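PDB 5LPE: kallikrein-10 from Homo sapiens, which is a secreted, zymogen-like trypsin-family serine protease of the kallikrein group that zinc inhibits and that has a tumour-suppressor role in breast and prostate cancer. Local coordinates for residues 20-24 and 25-29. Numbering follows the deposited sequence.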
ATOM      1  N   SER A  20      -8.209  -3.106   5.124  1.00 33.19           N
ATOM      2  CA  SER A  20      -7.522  -3.761   6.231  1.00 31.32           C
ATOM      3  C   SER A  20      -7.624  -5.268   6.056  1.00 32.54           C
ATOM      4  O   SER A  20      -8.714  -5.795   5.805  1.00 32.87           O
ATOM      5  CB  SER A  20      -8.112  -3.344   7.578  1.00 32.04           C
ATOM      6  OG  SER A  20      -9.516  -3.223   7.504  1.00 37.94           O
ATOM      7  N   LEU A  21      -6.491  -5.952   6.177  1.00 26.35           N
ATOM      8  CA  LEU A  21      -6.416  -7.395   6.000  1.00 29.68           C
ATOM      9  C   LEU A  21      -6.183  -8.043   7.351  1.00 32.23           C
ATOM     10  O   LEU A  21      -5.289  -7.633   8.101  1.00 29.12           O
ATOM     11  CB  LEU A  21      -5.296  -7.780   5.028  1.00 26.72           C
ATOM     12  CG  LEU A  21      -5.521  -7.425   3.566  1.00 23.77           C
ATOM     13  CD1 LEU A  21      -4.245  -7.553   2.780  1.00 26.23           C
ATOM     14  CD2 LEU A  21      -6.586  -8.324   2.983  1.00 28.62           C
ATOM     15  N   PHE A  22      -6.980  -9.052   7.662  1.00 31.66           N
ATOM     16  CA  PHE A  22      -6.856  -9.753   8.925  1.00 32.84           C
ATOM     17  C   PHE A  22      -6.501 -11.212   8.688  1.00 35.59           C
ATOM     18  O   PHE A  22      -7.010 -11.840   7.754  1.00 36.80           O
ATOM     19  CB  PHE A  22      -8.139  -9.656   9.736  1.00 30.44           C
ATOM     20  CG  PHE A  22      -8.443  -8.280  10.202  1.00 30.40           C
ATOM     21  CD1 PHE A  22      -9.157  -7.409   9.405  1.00 34.35           C
ATOM     22  CD2 PHE A  22      -8.012  -7.846  11.437  1.00 32.33           C
ATOM     23  CE1 PHE A  22      -9.437  -6.124   9.836  1.00 35.36           C
ATOM     24  CE2 PHE A  22      -8.289  -6.563  11.869  1.00 28.58           C
ATOM     25  CZ  PHE A  22      -9.000  -5.706  11.069  1.00 25.54           C
ATOM     26  N   ASN A  23      -5.597 -11.724   9.525  1.00 39.04           N
ATOM     27  CA  ASN A  23      -5.359 -13.153   9.702  1.00 37.35           C
ATOM     28  C   ASN A  23      -5.938 -13.565  11.050  1.00 36.60           C
ATOM     29  O   ASN A  23      -5.738 -12.871  12.054  1.00 34.94           O
ATOM     30  CB  ASN A  23      -3.862 -13.483   9.625  1.00 41.78           C
ATOM     31  CG  ASN A  23      -3.566 -14.956   9.916  1.00 42.74           C
ATOM     32  OD1 ASN A  23      -2.943 -15.287  10.926  1.00 35.68           O
ATOM     33  ND2 ASN A  23      -4.024 -15.843   9.030  1.00 38.28           N
ATOM     34  N   GLY A  24      -6.658 -14.683  11.068  1.00 43.70           N
ATOM     35  CA  GLY A  24      -7.432 -15.021  12.251  1.00 39.39           C
ATOM     36  C   GLY A  24      -8.352 -13.872  12.594  1.00 39.05           C
ATOM     37  O   GLY A  24      -9.066 -13.342  11.732  1.00 37.79           O
ATOM     38  N   LEU A  25      -8.341 -13.481  13.868  1.00 40.83           N
ATOM     39  CA  LEU A  25      -8.995 -12.270  14.351  1.00 38.52           C
ATOM     40  C   LEU A  25      -8.025 -11.090  14.431  1.00 39.10           C
ATOM     41  O   LEU A  25      -8.373 -10.041  14.987  1.00 41.78           O
ATOM     42  CB  LEU A  25      -9.649 -12.520  15.717  1.00 35.55           C
ATOM     43  CG  LEU A  25     -10.911 -13.396  15.795  1.00 39.19           C
ATOM     44  CD1 LEU A  25     -12.009 -12.864  14.864  1.00 40.20           C
ATOM     45  CD2 LEU A  25     -10.623 -14.877  15.515  1.00 36.98           C
ATOM     46  N   SER A  26      -6.811 -11.256  13.917  1.00 36.37           N
ATOM     47  CA  SER A  26      -5.712 -10.331  14.142  1.00 33.45           C
ATOM     48  C   SER A  26      -5.422  -9.485  12.906  1.00 36.14           C
ATOM     49  O   SER A  26      -5.544  -9.952  11.771  1.00 30.26           O
ATOM     50  CB  SER A  26      -4.457 -11.102  14.529  1.00 30.40           C
ATOM     51  OG  SER A  26      -3.326 -10.270  14.437  1.00 37.49           O
ATOM     52  N   PHE A  27      -5.021  -8.234  13.141  1.00 30.31           N
ATOM     53  CA  PHE A  27      -4.603  -7.368  12.050  1.00 23.13           C
ATOM     54  C   PHE A  27      -3.301  -7.860  11.441  1.00 28.73           C
ATOM     55  O   PHE A  27      -2.403  -8.326  12.143  1.00 33.54           O
ATOM     56  CB  PHE A  27      -4.416  -5.947  12.539  1.00 21.08           C
ATOM     57  CG  PHE A  27      -4.148  -4.968  11.443  1.00 27.39           C
ATOM     58  CD1 PHE A  27      -5.201  -4.417  10.721  1.00 25.42           C
ATOM     59  CD2 PHE A  27      -2.847  -4.592  11.126  1.00 27.02           C
ATOM     60  CE1 PHE A  27      -4.963  -3.508   9.712  1.00 24.92           C
ATOM     61  CE2 PHE A  27      -2.601  -3.679  10.110  1.00 28.54           C
ATOM     62  CZ  PHE A  27      -3.656  -3.132   9.408  1.00 27.85           C
ATOM     63  N   HIS A  28      -3.187  -7.736  10.127  1.00 27.16           N
ATOM     64  CA  HIS A  28      -1.980  -8.205   9.464  1.00 33.19           C
ATOM     65  C   HIS A  28      -1.383  -7.113   8.586  1.00 29.38           C
ATOM     66  O   HIS A  28      -0.267  -6.650   8.831  1.00 35.86           O
ATOM     67  CB  HIS A  28      -2.274  -9.458   8.635  1.00 34.59           C
ATOM     68  CG  HIS A  28      -1.089 -10.355   8.456  1.00 33.00           C
ATOM     69  ND1 HIS A  28      -0.553 -11.096   9.489  1.00 41.94           N
ATOM     70  CD2 HIS A  28      -0.339 -10.637   7.366  1.00 35.43           C
ATOM     71  CE1 HIS A  28       0.470 -11.802   9.040  1.00 35.37           C
ATOM     72  NE2 HIS A  28       0.620 -11.541   7.754  1.00 34.18           N
ATOM     73  N   CYS A  29      -2.106  -6.698   7.555  1.00 26.62           N
ATOM     74  CA  CYS A  29      -1.570  -5.743   6.611  1.00 26.08           C
ATOM     75  C   CYS A  29      -2.669  -4.825   6.121  1.00 28.92           C
ATOM     76  O   CYS A  29      -3.859  -5.102   6.262  1.00 29.42           O
ATOM     77  CB  CYS A  29      -0.926  -6.440   5.413  1.00 29.21           C
ATOM     78  SG  CYS A  29       0.711  -7.053   5.785  1.00 34.71           S
TER
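Leu21 O is gripped by two backbone N-H groups of the facing strand. His28 N gives the shorter bond, 2.9 Å to Leu21 O. Cys29 N adds a weak one. Two consecutive residues facing one are the mark of a classic beta bulge, here in the first hairpin of the N-terminal barrel of the trypsin fold. Leu21 N completes the pairing by donating to Cys29 O at 2.8 Å.

A type II' turn from Asn23 to Ser26 joins the strands. It is closed by Ser26 N to Asn23 O, 2.7 Å, and by the return bond from Asn23 N to Ser26 O. Gly24 takes the positive phi, 55°, of this turn.

Phe22 and Phe27 form a non-hydrogen-bonded pair. Their rings make a T-shaped stack, with planes at 85° and the edge of Phe27 directed at the face of Phe22. Phe27 CD1 meets Phe22 CE2 at 3.9 Å. Phe27 has CG anti to its own N (chi1 -173°), which carries the ring away from the turn, so that CE1 touches Ser20 CB. Leu21 O lies against one face of the Phe27 ring, toward its rim. Trp51 stacks on Phe22 from outside the hairpin.

The His28 ring lies beside Asn23, with ND1 4.1 Å from Asn23 CB. Its NE2 is hydrogen-bonded to Asn47 OD1, while Asn23 ND2 donates to Pro49 O. Both polar ends are thus tied to the chain that follows Cys45, the disulfide partner of Cys29. The Cys29 side chain also lies close to His44 and Ser187, the probable charge-relay residues. Within the hairpin, Cys29 CB packs loosely against Leu21 CD1, 4.4 Å away.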